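Local coordinates for fiber protein 2 (Fowl adenovirus 1, PDB 2VTW) that probably forms the trimeric short-fibre spikes at the capsid vertices and, through its C-terminal head domain, binds a host receptor for initial attachment, at residues A[104-118]-A[152-166]. Residues are numbered along the deposited sequence; the frame is centred on the assembly and turned at random.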
# COMPACT_ATOMS: atom_id res chain seq x y z
N GLU A 104 -13.82 -13.61 2.03
CA GLU A 104 -14.63 -13.00 1.01
C GLU A 104 -14.50 -11.49 1.16
O GLU A 104 -14.72 -10.95 2.24
CB GLU A 104 -16.09 -13.38 1.19
CG GLU A 104 -17.00 -12.88 0.08
CD GLU A 104 -18.50 -13.08 0.40
OE1 GLU A 104 -18.83 -13.83 1.36
OE2 GLU A 104 -19.32 -12.50 -0.36
N PRO A 105 -14.17 -10.81 0.05
CA PRO A 105 -14.14 -9.35 0.09
C PRO A 105 -15.55 -8.76 0.10
O PRO A 105 -16.48 -9.35 -0.49
CB PRO A 105 -13.42 -9.00 -1.19
CG PRO A 105 -13.80 -10.14 -2.13
CD PRO A 105 -13.80 -11.34 -1.27
N ALA A 106 -15.72 -7.62 0.75
CA ALA A 106 -17.01 -6.93 0.74
C ALA A 106 -17.41 -6.54 -0.66
O ALA A 106 -16.58 -6.38 -1.54
CB ALA A 106 -16.99 -5.68 1.70
N ARG A 107 -18.71 -6.40 -0.87
CA ARG A 107 -19.25 -5.90 -2.13
C ARG A 107 -18.55 -4.58 -2.38
O ARG A 107 -18.40 -3.80 -1.46
CB ARG A 107 -20.76 -5.66 -1.99
CG ARG A 107 -21.56 -5.36 -3.28
CD ARG A 107 -22.95 -4.65 -2.98
NE ARG A 107 -22.94 -3.22 -3.39
CZ ARG A 107 -23.30 -2.18 -2.65
NH1 ARG A 107 -23.76 -2.32 -1.41
NH2 ARG A 107 -23.22 -0.96 -3.15
N ASN A 108 -18.16 -4.36 -3.62
CA ASN A 108 -17.51 -3.13 -4.05
C ASN A 108 -18.56 -2.07 -4.44
O ASN A 108 -19.19 -2.16 -5.50
CB ASN A 108 -16.57 -3.44 -5.21
CG ASN A 108 -15.71 -2.26 -5.61
OD1 ASN A 108 -15.84 -1.17 -5.03
ND2 ASN A 108 -14.83 -2.47 -6.57
N PRO A 109 -18.73 -1.05 -3.61
CA PRO A 109 -19.79 -0.08 -3.87
C PRO A 109 -19.59 0.88 -5.06
O PRO A 109 -20.53 1.56 -5.46
CB PRO A 109 -19.88 0.68 -2.57
CG PRO A 109 -18.52 0.64 -2.03
CD PRO A 109 -17.97 -0.69 -2.41
N ILE A 110 -18.40 0.92 -5.66
CA ILE A 110 -18.24 1.70 -6.87
C ILE A 110 -18.85 0.97 -8.08
O ILE A 110 -19.02 1.56 -9.13
CB ILE A 110 -16.76 2.13 -7.12
CG1 ILE A 110 -15.93 1.01 -7.71
CG2 ILE A 110 -16.12 2.68 -5.80
CD1 ILE A 110 -14.53 1.43 -8.16
N SER A 111 -19.22 -0.31 -7.89
CA SER A 111 -20.05 -1.07 -8.87
C SER A 111 -19.37 -1.22 -10.21
O SER A 111 -19.87 -0.75 -11.23
CB SER A 111 -21.45 -0.46 -9.06
OG SER A 111 -22.18 -0.51 -7.85
N PRO A 112 -18.22 -1.90 -10.22
CA PRO A 112 -17.49 -2.14 -11.47
C PRO A 112 -18.26 -3.11 -12.39
O PRO A 112 -19.19 -3.74 -11.93
CB PRO A 112 -16.21 -2.79 -11.01
CG PRO A 112 -16.54 -3.38 -9.66
CD PRO A 112 -17.55 -2.48 -9.05
N PRO A 113 -17.90 -3.19 -13.68
CA PRO A 113 -18.55 -4.18 -14.57
C PRO A 113 -18.50 -5.64 -14.07
O PRO A 113 -17.49 -6.09 -13.52
CB PRO A 113 -17.79 -4.01 -15.88
CG PRO A 113 -17.37 -2.58 -15.86
CD PRO A 113 -16.94 -2.35 -14.42
N VAL A 114 -19.62 -6.35 -14.21
CA VAL A 114 -19.70 -7.75 -13.82
C VAL A 114 -18.80 -8.57 -14.74
O VAL A 114 -18.73 -8.30 -15.95
CB VAL A 114 -21.18 -8.30 -13.85
CG1 VAL A 114 -21.87 -7.83 -15.07
CG2 VAL A 114 -21.21 -9.84 -13.82
N PHE A 115 -18.13 -9.57 -14.18
CA PHE A 115 -17.45 -10.58 -14.98
C PHE A 115 -18.45 -11.73 -15.23
O PHE A 115 -18.75 -12.51 -14.32
CB PHE A 115 -16.19 -11.07 -14.27
CG PHE A 115 -15.46 -12.19 -14.97
CD1 PHE A 115 -15.35 -12.22 -16.34
CD2 PHE A 115 -14.88 -13.21 -14.24
CE1 PHE A 115 -14.67 -13.26 -16.97
CE2 PHE A 115 -14.20 -14.25 -14.88
CZ PHE A 115 -14.10 -14.26 -16.24
N ASN A 116 -18.98 -11.79 -16.44
CA ASN A 116 -20.00 -12.79 -16.78
C ASN A 116 -19.35 -14.07 -17.29
O ASN A 116 -18.92 -14.15 -18.44
CB ASN A 116 -21.01 -12.24 -17.79
CG ASN A 116 -22.35 -13.01 -17.77
OD1 ASN A 116 -22.42 -14.14 -17.31
ND2 ASN A 116 -23.40 -12.36 -18.24
N MET A 117 -19.29 -15.07 -16.42
CA MET A 117 -18.75 -16.38 -16.77
C MET A 117 -19.65 -17.19 -17.73
O MET A 117 -19.22 -18.23 -18.24
CB MET A 117 -18.53 -17.20 -15.51
CG MET A 117 -17.47 -16.62 -14.62
SD MET A 117 -17.11 -17.77 -13.33
CE MET A 117 -16.11 -18.97 -14.23
N ASN A 118 -20.88 -16.73 -17.96
CA ASN A 118 -21.80 -17.38 -18.88
C ASN A 118 -21.56 -17.06 -20.34
O ASN A 118 -22.21 -17.64 -21.20
CB ASN A 118 -23.25 -16.98 -18.54
CG ASN A 118 -23.69 -17.51 -17.21
OD1 ASN A 118 -23.68 -18.71 -16.99
ND2 ASN A 118 -24.09 -16.61 -16.30
N GLN A 152 -9.00 -4.94 -8.22
CA GLN A 152 -10.40 -4.57 -8.27
C GLN A 152 -11.27 -5.70 -7.73
O GLN A 152 -11.36 -6.79 -8.33
CB GLN A 152 -10.80 -4.22 -9.70
CG GLN A 152 -12.26 -3.74 -9.88
CD GLN A 152 -12.68 -3.85 -11.33
OE1 GLN A 152 -12.27 -3.06 -12.18
NE2 GLN A 152 -13.49 -4.87 -11.64
N VAL A 153 -11.91 -5.47 -6.59
CA VAL A 153 -12.96 -6.38 -6.12
C VAL A 153 -14.14 -6.27 -7.11
O VAL A 153 -14.60 -5.18 -7.43
CB VAL A 153 -13.40 -6.06 -4.72
CG1 VAL A 153 -14.67 -6.84 -4.35
CG2 VAL A 153 -12.28 -6.35 -3.75
N THR A 154 -14.59 -7.42 -7.61
CA THR A 154 -15.48 -7.47 -8.76
C THR A 154 -16.57 -8.52 -8.54
O THR A 154 -16.28 -9.61 -8.04
CB THR A 154 -14.69 -7.91 -10.04
OG1 THR A 154 -13.51 -7.10 -10.20
CG2 THR A 154 -15.56 -7.82 -11.24
N PRO A 155 -17.82 -8.21 -8.88
CA PRO A 155 -18.88 -9.25 -8.87
C PRO A 155 -18.77 -10.19 -10.06
O PRO A 155 -18.74 -9.73 -11.18
CB PRO A 155 -20.18 -8.45 -8.96
CG PRO A 155 -19.81 -7.11 -9.42
CD PRO A 155 -18.33 -6.90 -9.29
N VAL A 156 -18.70 -11.50 -9.81
CA VAL A 156 -18.55 -12.48 -10.90
C VAL A 156 -19.85 -13.29 -11.08
O VAL A 156 -20.29 -13.95 -10.14
CB VAL A 156 -17.36 -13.42 -10.64
CG1 VAL A 156 -17.12 -14.34 -11.84
CG2 VAL A 156 -16.09 -12.62 -10.32
N LEU A 157 -20.47 -13.21 -12.26
CA LEU A 157 -21.72 -13.93 -12.50
C LEU A 157 -21.38 -15.37 -12.93
O LEU A 157 -20.91 -15.60 -14.05
CB LEU A 157 -22.61 -13.21 -13.52
CG LEU A 157 -24.05 -13.73 -13.67
CD1 LEU A 157 -24.90 -13.56 -12.41
CD2 LEU A 157 -24.70 -13.05 -14.86
N ALA A 158 -21.58 -16.29 -12.00
CA ALA A 158 -21.36 -17.71 -12.20
C ALA A 158 -22.44 -18.30 -13.13
O ALA A 158 -23.44 -17.62 -13.47
CB ALA A 158 -21.37 -18.42 -10.86
N THR A 159 -22.26 -19.56 -13.54
CA THR A 159 -23.24 -20.21 -14.42
C THR A 159 -24.57 -20.47 -13.73
O THR A 159 -25.59 -20.52 -14.40
CB THR A 159 -22.69 -21.51 -15.06
OG1 THR A 159 -22.14 -22.36 -14.05
CG2 THR A 159 -21.62 -21.18 -16.07
N ASN A 160 -24.56 -20.56 -12.40
CA ASN A 160 -25.78 -20.62 -11.58
C ASN A 160 -26.60 -19.32 -11.45
O ASN A 160 -27.51 -19.23 -10.61
CB ASN A 160 -25.45 -21.15 -10.17
CG ASN A 160 -24.75 -20.12 -9.31
OD1 ASN A 160 -24.50 -18.99 -9.75
ND2 ASN A 160 -24.46 -20.49 -8.06
N ASN A 161 -26.24 -18.30 -12.24
CA ASN A 161 -26.93 -17.00 -12.27
C ASN A 161 -26.86 -16.17 -10.99
O ASN A 161 -27.59 -15.19 -10.82
CB ASN A 161 -28.37 -17.17 -12.76
CG ASN A 161 -28.43 -17.46 -14.25
OD1 ASN A 161 -27.42 -17.36 -14.95
ND2 ASN A 161 -29.62 -17.80 -14.74
N THR A 162 -25.94 -16.53 -10.11
CA THR A 162 -25.65 -15.76 -8.93
C THR A 162 -24.25 -15.10 -9.06
O THR A 162 -23.32 -15.61 -9.69
CB THR A 162 -25.81 -16.61 -7.65
OG1 THR A 162 -27.18 -16.55 -7.22
CG2 THR A 162 -24.92 -16.16 -6.52
N THR A 163 -24.14 -13.93 -8.46
CA THR A 163 -22.93 -13.11 -8.48
C THR A 163 -22.15 -13.41 -7.20
O THR A 163 -22.73 -13.54 -6.13
CB THR A 163 -23.38 -11.65 -8.67
OG1 THR A 163 -22.89 -11.11 -9.91
CG2 THR A 163 -23.12 -10.82 -7.50
N TYR A 164 -20.84 -13.62 -7.33
CA TYR A 164 -19.93 -13.76 -6.21
C TYR A 164 -18.82 -12.67 -6.30
O TYR A 164 -18.31 -12.36 -7.38
CB TYR A 164 -19.22 -15.13 -6.23
CG TYR A 164 -20.13 -16.33 -6.18
CD1 TYR A 164 -20.22 -17.11 -5.04
CD2 TYR A 164 -20.87 -16.70 -7.30
CE1 TYR A 164 -21.05 -18.25 -4.99
CE2 TYR A 164 -21.72 -17.84 -7.27
CZ TYR A 164 -21.80 -18.60 -6.11
OH TYR A 164 -22.63 -19.72 -6.06
N ASN A 165 -18.43 -12.13 -5.15
CA ASN A 165 -17.40 -11.08 -5.09
C ASN A 165 -16.00 -11.68 -4.91
O ASN A 165 -15.70 -12.33 -3.92
CB ASN A 165 -17.71 -10.08 -4.00
CG ASN A 165 -19.02 -9.33 -4.23
OD1 ASN A 165 -19.37 -8.93 -5.34
ND2 ASN A 165 -19.75 -9.15 -3.16
N LEU A 166 -15.17 -11.48 -5.94
CA LEU A 166 -13.78 -11.92 -5.98
C LEU A 166 -12.86 -10.71 -6.22
O LEU A 166 -13.35 -9.64 -6.59
CB LEU A 166 -13.57 -12.92 -7.13
CG LEU A 166 -13.98 -14.41 -6.89
CD1 LEU A 166 -15.49 -14.55 -6.66
CD2 LEU A 166 -13.49 -15.25 -8.07
O HOH W 1 -20.13 -12.74 -2.75
O HOH W 2 -19.09 -10.02 -0.74
O HOH W 3 -18.46 -6.39 -5.69
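A short parallel strand pairing joins F115 and N116 to V156 and L157 at the margin of the head-domain sheet, and the loop 104-114 runs along V153 to P155 and N165 of the hairpin. Three backbone hydrogen bonds hold the pairing: F115 N to P155 O, L157 N to F115 O (2.8 Å) and M117 N to L157 O. On one face, V156 CG1 meets F115 CD2 at 3.5 Å and lies 3.6 Å from M117 CG. F115 points CG anti to its own N (chi1 176°), which sets the ring alongside V156; W75 and Y124 pack against that ring. On the other face, L157 CD2 lies against the N116 amide, and V114 CG2 touches L157 CB.

At the hairpin turn, N118 ND2 hydrogen-bonds A158 O at 3.1 Å from above the carbonyl plane. N161 N reaches the same oxygen from the opposite face. N116 OD1 accepts from N118 N in an Asx turn.

At the other end, N108 ND2 gives V153 O a nearly straight hydrogen bond of 2.9 Å on a lone pair. P112 CB packs on Q152 NE2, 3.5 Å away. Waters link N165 to E104, P105 and N108; the E104 carboxylate also pairs with R200. I110 and N108 pack against a second subunit. Strand 115-116 thus pairs in parallel with strand 147-157, the first strand of an antiparallel beta-hairpin, in the beta-rich head of the trimeric adenovirus fibre.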